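UPF0098 protein YbcL (Escherichia coli, PDB 1FUX) is of unknown function but, as a periplasmic member of the phosphatidylethanolamine-binding protein family, probably binds a small anionic ligand. Local coordinates at residues G13-T18 / P159-K164; D54-T59 / P117-F122. All blocks are in the same frame, centred on the assembly; numbering follows the deposited sequence.

In the fold
Both interactions fasten loops to neighbouring strands of the five-stranded antiparallel sheet: interaction 1 a loop to strand 151-161 at its edge, interaction 2 the turn after strand 47-54 to the start of strand 118-127. The two strands join directly, Tyr120 N lying 2.9 Å from Pro159 O, a probable hydrogen bond. Each contact is partly buried: Leu16 and Pro159 are covered in the first, Asp54, His118 and Tyr120 in the second, while Gly13, Gln15 and Pro55 lie at the surface. Their chemistry differs: interaction 1 relies on backbone bonds, a side-chain amide and apolar packing, whereas interaction 2 pairs the two aspartates of the family's Asp-Pro-Asp-Ala-Pro signature with two histidines of strand 118-127.

Interaction 1: residues G13-T18 / P159-K164; sequences GEQLTT and PVYEIK
A single beta bridge between Gln15 and Val160 adds a short piece of loop to the outer side of strand 151-161, the edge strand of the five-stranded antiparallel sheet. Val160 N donates an almost straight hydrogen bond to Glu14 O at 3.2 Å, and Leu16 N donates to Val160 O at 2.9 Å, nearly in line with the C=O bond. The residues flanking Gln15 thus hold both polar groups of Val160, but the bridge remains alone, residues 13-16 running 67° away from the direction of 159-162. Farther along, the Gln15 side chain takes over from the backbone. Its CG lies anti to its own N and the chain then bends at chi2 (93°), which carries the amide along the strand to Glu162. There Gln15 NE2 donates to an in-plane lone pair of Glu162 O at 3.2 Å, while Gln15 OE1 accepts a weak, strongly bent bond from Glu162 N at 3.1 Å. The amide therefore engages both the N-H and the C=O of one residue, much as a peptide group would. It also passes obliquely alongside the Tyr161 ring, the planes 32° apart and Gln15 NE2 3.5 Å from Tyr161 CE1. Leu16 packs inward beside it: Leu16 CD1 presses on Pro159 CB at 3.4 Å, tighter than usual for two carbons, and Leu16 CB meets Tyr161 CD1 at 3.6 Å, the two side chains crossing at about a right angle. At the other end Val160 CG2 lies against Gly13 O at 3.4 Å. Strand 118-127 bonds to the other side of this strand, Tyr161 pairing with His118. A loop thus joins the sheet's edge strand through one beta bridge, in the beta fold of the phosphatidylethanolamine-binding proteins.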
# COMPACT_ATOMS: atom_id res chain seq x y z
N GLY A 13 -6.05 22.66 -3.09
CA GLY A 13 -4.88 23.38 -3.48
C GLY A 13 -4.19 24.23 -2.42
O GLY A 13 -3.19 24.85 -2.69
N GLU A 14 -4.73 24.34 -1.23
CA GLU A 14 -4.18 25.14 -0.15
C GLU A 14 -3.29 24.29 0.77
O GLU A 14 -3.70 23.17 1.03
CB GLU A 14 -5.33 25.61 0.74
CG GLU A 14 -6.28 26.53 -0.00
CD GLU A 14 -6.00 27.97 0.39
OE1 GLU A 14 -5.64 28.18 1.57
OE2 GLU A 14 -6.20 28.82 -0.50
N GLN A 15 -2.22 24.90 1.23
CA GLN A 15 -1.29 24.28 2.16
C GLN A 15 -1.93 23.84 3.46
O GLN A 15 -2.67 24.52 4.19
CB GLN A 15 -0.14 25.28 2.45
CG GLN A 15 0.93 24.73 3.37
CD GLN A 15 2.14 24.06 2.80
OE1 GLN A 15 2.23 23.49 1.71
NE2 GLN A 15 3.21 24.14 3.60
N LEU A 16 -1.65 22.58 3.81
CA LEU A 16 -2.17 21.98 5.03
C LEU A 16 -1.65 22.74 6.24
O LEU A 16 -0.47 23.12 6.25
CB LEU A 16 -1.64 20.54 5.04
CG LEU A 16 -2.56 19.36 5.14
CD1 LEU A 16 -3.92 19.55 4.49
CD2 LEU A 16 -1.96 18.04 4.62
N THR A 17 -2.47 22.94 7.28
CA THR A 17 -1.84 23.57 8.46
C THR A 17 -1.17 22.46 9.28
O THR A 17 -1.42 21.26 9.12
CB THR A 17 -2.85 24.29 9.36
OG1 THR A 17 -3.75 23.27 9.82
CG2 THR A 17 -3.69 25.32 8.61
N THR A 18 -0.43 22.85 10.33
CA THR A 18 0.31 21.92 11.15
C THR A 18 -0.55 20.89 11.85
O THR A 18 -0.08 19.82 12.25
CB THR A 18 1.12 22.63 12.28
OG1 THR A 18 0.27 23.50 13.03
CG2 THR A 18 2.22 23.44 11.63
N PRO A 159 -6.05 19.12 -0.68
CA PRO A 159 -5.08 20.05 -0.16
C PRO A 159 -3.68 19.59 -0.53
O PRO A 159 -3.48 18.48 -1.05
CB PRO A 159 -5.27 20.01 1.36
CG PRO A 159 -5.92 18.69 1.64
CD PRO A 159 -6.71 18.36 0.40
N VAL A 160 -2.72 20.49 -0.31
CA VAL A 160 -1.33 20.19 -0.68
C VAL A 160 -0.45 20.41 0.55
O VAL A 160 -0.91 21.01 1.53
CB VAL A 160 -0.81 21.06 -1.84
CG1 VAL A 160 -1.60 20.80 -3.13
CG2 VAL A 160 -0.91 22.56 -1.55
N TYR A 161 0.79 19.96 0.46
CA TYR A 161 1.70 20.22 1.58
C TYR A 161 3.11 20.09 1.03
O TYR A 161 3.45 19.20 0.24
CB TYR A 161 1.54 19.28 2.78
CG TYR A 161 2.29 19.79 4.00
CD1 TYR A 161 1.96 20.97 4.62
CD2 TYR A 161 3.32 19.02 4.52
CE1 TYR A 161 2.66 21.43 5.75
CE2 TYR A 161 4.05 19.47 5.63
CZ TYR A 161 3.70 20.67 6.22
OH TYR A 161 4.41 21.10 7.31
N GLU A 162 3.96 20.98 1.51
CA GLU A 162 5.37 20.97 1.11
C GLU A 162 6.19 21.42 2.32
O GLU A 162 5.66 22.17 3.15
CB GLU A 162 5.45 21.99 -0.01
CG GLU A 162 6.80 22.39 -0.56
CD GLU A 162 6.61 23.39 -1.70
OE1 GLU A 162 5.70 24.24 -1.61
OE2 GLU A 162 7.37 23.30 -2.69
N ILE A 163 7.40 20.89 2.42
CA ILE A 163 8.40 21.23 3.42
C ILE A 163 9.65 21.69 2.66
O ILE A 163 10.27 20.92 1.94
CB ILE A 163 8.74 20.08 4.39
CG1 ILE A 163 7.47 19.47 4.97
CG2 ILE A 163 9.68 20.58 5.51
CD1 ILE A 163 7.56 18.24 5.84
N LYS A 164 9.95 22.99 2.61
CA LYS A 164 11.11 23.48 1.86
C LYS A 164 12.40 23.12 2.57
O LYS A 164 12.36 23.10 3.80
CB LYS A 164 11.02 25.00 1.69

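Interaction 2: residues D54-T59 / P117-F122; sequences DPDAPT and PHHYQF
Asp54 CG lies anti to its backbone N (chi1 174°), and His118 CG lies anti to its carbonyl carbon (chi1 -72°); these torsions bring carboxylate and imidazole together across the contact. Asp54 opens the Asp-Pro-Asp-Ala-Pro sequence, a signature of phosphatidylethanolamine-binding proteins that in relatives helps line the ligand pocket, and here it forms a type I turn from Asp54 to Ala57. Asp54 OD2 offers its syn lone pair to His118 ND1 at 2.8 Å, with the carboxylate and ring planes 54° apart. Asp54 OD1 accepts from Asp56 N at 2.8 Å, closing an Asx turn, so one carboxylate both shapes the turn and fixes the ring; Tyr120 CE2 also packs near Asp54 OD2, at 3.7 Å. With an alanine here in place of the aspartate, His118 ND1 would probably lose its acceptor and Asp56 N its side-chain partner, leaving the imidazole freer to turn. The other nitrogen of His118, NE2, bonds to Asp115, so the imidazole is held at both ends, while Asp56 CB sits over one face of the His118 ring, 3.9 Å from its centroid, as a CH-pi contact. Asp56 OD2 accepts two bonds, from His119 ND1 at 3.0 Å, in the plane of that ring, and from His119 N at 3.1 Å, nearly in line with the C-O bond. Asp56 OD1 forms a salt bridge with Lys116. Nearby, the Tyr120 ring meets His65 edge-to-face, and Pro58 packs on Tyr145 of the second subunit. Next to Asp54 in the turn, the Pro55 side chain and that of Gln121 approach each other from opposite directions, Pro55 CG 3.7 Å from Gln121 OE1, and Pro55 CD lies 3.3 Å from His119 O.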
# COMPACT_ATOMS: atom_id res chain seq x y z
N ASP A 54 -2.06 9.75 -0.93
CA ASP A 54 -1.11 10.62 -1.63
C ASP A 54 -0.46 9.81 -2.74
O ASP A 54 0.42 9.00 -2.52
CB ASP A 54 -0.04 11.04 -0.59
CG ASP A 54 1.10 11.82 -1.22
OD1 ASP A 54 1.01 12.25 -2.39
OD2 ASP A 54 2.14 11.98 -0.52
N PRO A 55 -0.80 10.15 -4.00
CA PRO A 55 -0.22 9.48 -5.15
C PRO A 55 1.22 9.90 -5.41
O PRO A 55 1.89 9.16 -6.13
CB PRO A 55 -1.16 9.91 -6.26
CG PRO A 55 -1.69 11.25 -5.86
CD PRO A 55 -1.83 11.19 -4.33
N ASP A 56 1.70 11.02 -4.84
CA ASP A 56 3.05 11.48 -5.12
C ASP A 56 4.11 10.91 -4.19
O ASP A 56 5.31 11.23 -4.37
CB ASP A 56 3.03 13.04 -4.97
CG ASP A 56 2.08 13.70 -5.97
OD1 ASP A 56 2.12 13.29 -7.15
OD2 ASP A 56 1.29 14.60 -5.58
N ALA A 57 3.72 10.12 -3.17
CA ALA A 57 4.75 9.60 -2.28
C ALA A 57 5.68 8.71 -3.08
O ALA A 57 5.16 7.91 -3.85
CB ALA A 57 4.08 8.86 -1.13
N PRO A 58 6.98 8.81 -2.86
CA PRO A 58 7.95 8.09 -3.69
C PRO A 58 8.13 6.65 -3.26
O PRO A 58 9.21 6.24 -2.80
CB PRO A 58 9.20 8.96 -3.54
CG PRO A 58 9.13 9.45 -2.11
CD PRO A 58 7.63 9.78 -1.96
N THR A 59 7.11 5.83 -3.46
CA THR A 59 7.17 4.46 -2.90
C THR A 59 6.84 3.41 -3.93
O THR A 59 7.26 2.26 -3.71
CB THR A 59 6.13 4.29 -1.77
OG1 THR A 59 4.88 4.47 -2.52
CG2 THR A 59 6.18 5.25 -0.61
N PRO A 117 5.20 19.92 -4.05
CA PRO A 117 4.07 19.78 -3.15
C PRO A 117 3.37 18.47 -3.45
O PRO A 117 3.31 18.03 -4.61
CB PRO A 117 3.17 20.96 -3.46
CG PRO A 117 4.13 21.99 -4.01
CD PRO A 117 5.09 21.16 -4.86
N HIS A 118 2.88 17.77 -2.42
CA HIS A 118 2.15 16.55 -2.65
C HIS A 118 0.68 16.91 -2.53
O HIS A 118 0.29 17.86 -1.85
CB HIS A 118 2.49 15.48 -1.59
CG HIS A 118 3.86 14.90 -1.75
ND1 HIS A 118 4.19 13.70 -1.18
CD2 HIS A 118 4.97 15.35 -2.41
CE1 HIS A 118 5.47 13.42 -1.47
NE2 HIS A 118 5.93 14.40 -2.21
N HIS A 119 -0.12 16.17 -3.26
CA HIS A 119 -1.57 16.37 -3.31
C HIS A 119 -2.24 15.31 -2.47
O HIS A 119 -2.15 14.13 -2.83
CB HIS A 119 -1.89 16.17 -4.82
CG HIS A 119 -1.31 17.34 -5.56
ND1 HIS A 119 0.02 17.31 -5.98
CD2 HIS A 119 -1.82 18.55 -5.87
CE1 HIS A 119 0.30 18.46 -6.57
NE2 HIS A 119 -0.80 19.21 -6.52
N TYR A 120 -2.84 15.65 -1.36
CA TYR A 120 -3.44 14.66 -0.48
C TYR A 120 -4.92 14.54 -0.82
O TYR A 120 -5.61 15.57 -0.64
CB TYR A 120 -3.27 15.08 1.01
CG TYR A 120 -1.78 15.08 1.27
CD1 TYR A 120 -1.01 16.20 0.99
CD2 TYR A 120 -1.16 13.93 1.78
CE1 TYR A 120 0.37 16.20 1.21
CE2 TYR A 120 0.23 13.90 1.96
CZ TYR A 120 0.96 15.04 1.69
OH TYR A 120 2.33 15.07 1.84
N GLN A 121 -5.33 13.42 -1.38
CA GLN A 121 -6.73 13.27 -1.79
C GLN A 121 -7.56 12.78 -0.63
O GLN A 121 -7.46 11.63 -0.16
CB GLN A 121 -6.88 12.32 -2.98
CG GLN A 121 -5.92 12.50 -4.13
CD GLN A 121 -5.64 11.47 -5.18
OE1 GLN A 121 -5.34 11.80 -6.35
NE2 GLN A 121 -5.66 10.17 -4.98
N PHE A 122 -8.44 13.66 -0.13
CA PHE A 122 -9.37 13.35 0.95
C PHE A 122 -10.67 13.04 0.21
O PHE A 122 -11.29 13.94 -0.37
CB PHE A 122 -9.61 14.51 1.93
CG PHE A 122 -8.48 14.75 2.90
CD1 PHE A 122 -7.26 15.26 2.47
CD2 PHE A 122 -8.70 14.45 4.22
CE1 PHE A 122 -6.24 15.45 3.41
CE2 PHE A 122 -7.69 14.63 5.17
CZ PHE A 122 -6.48 15.16 4.73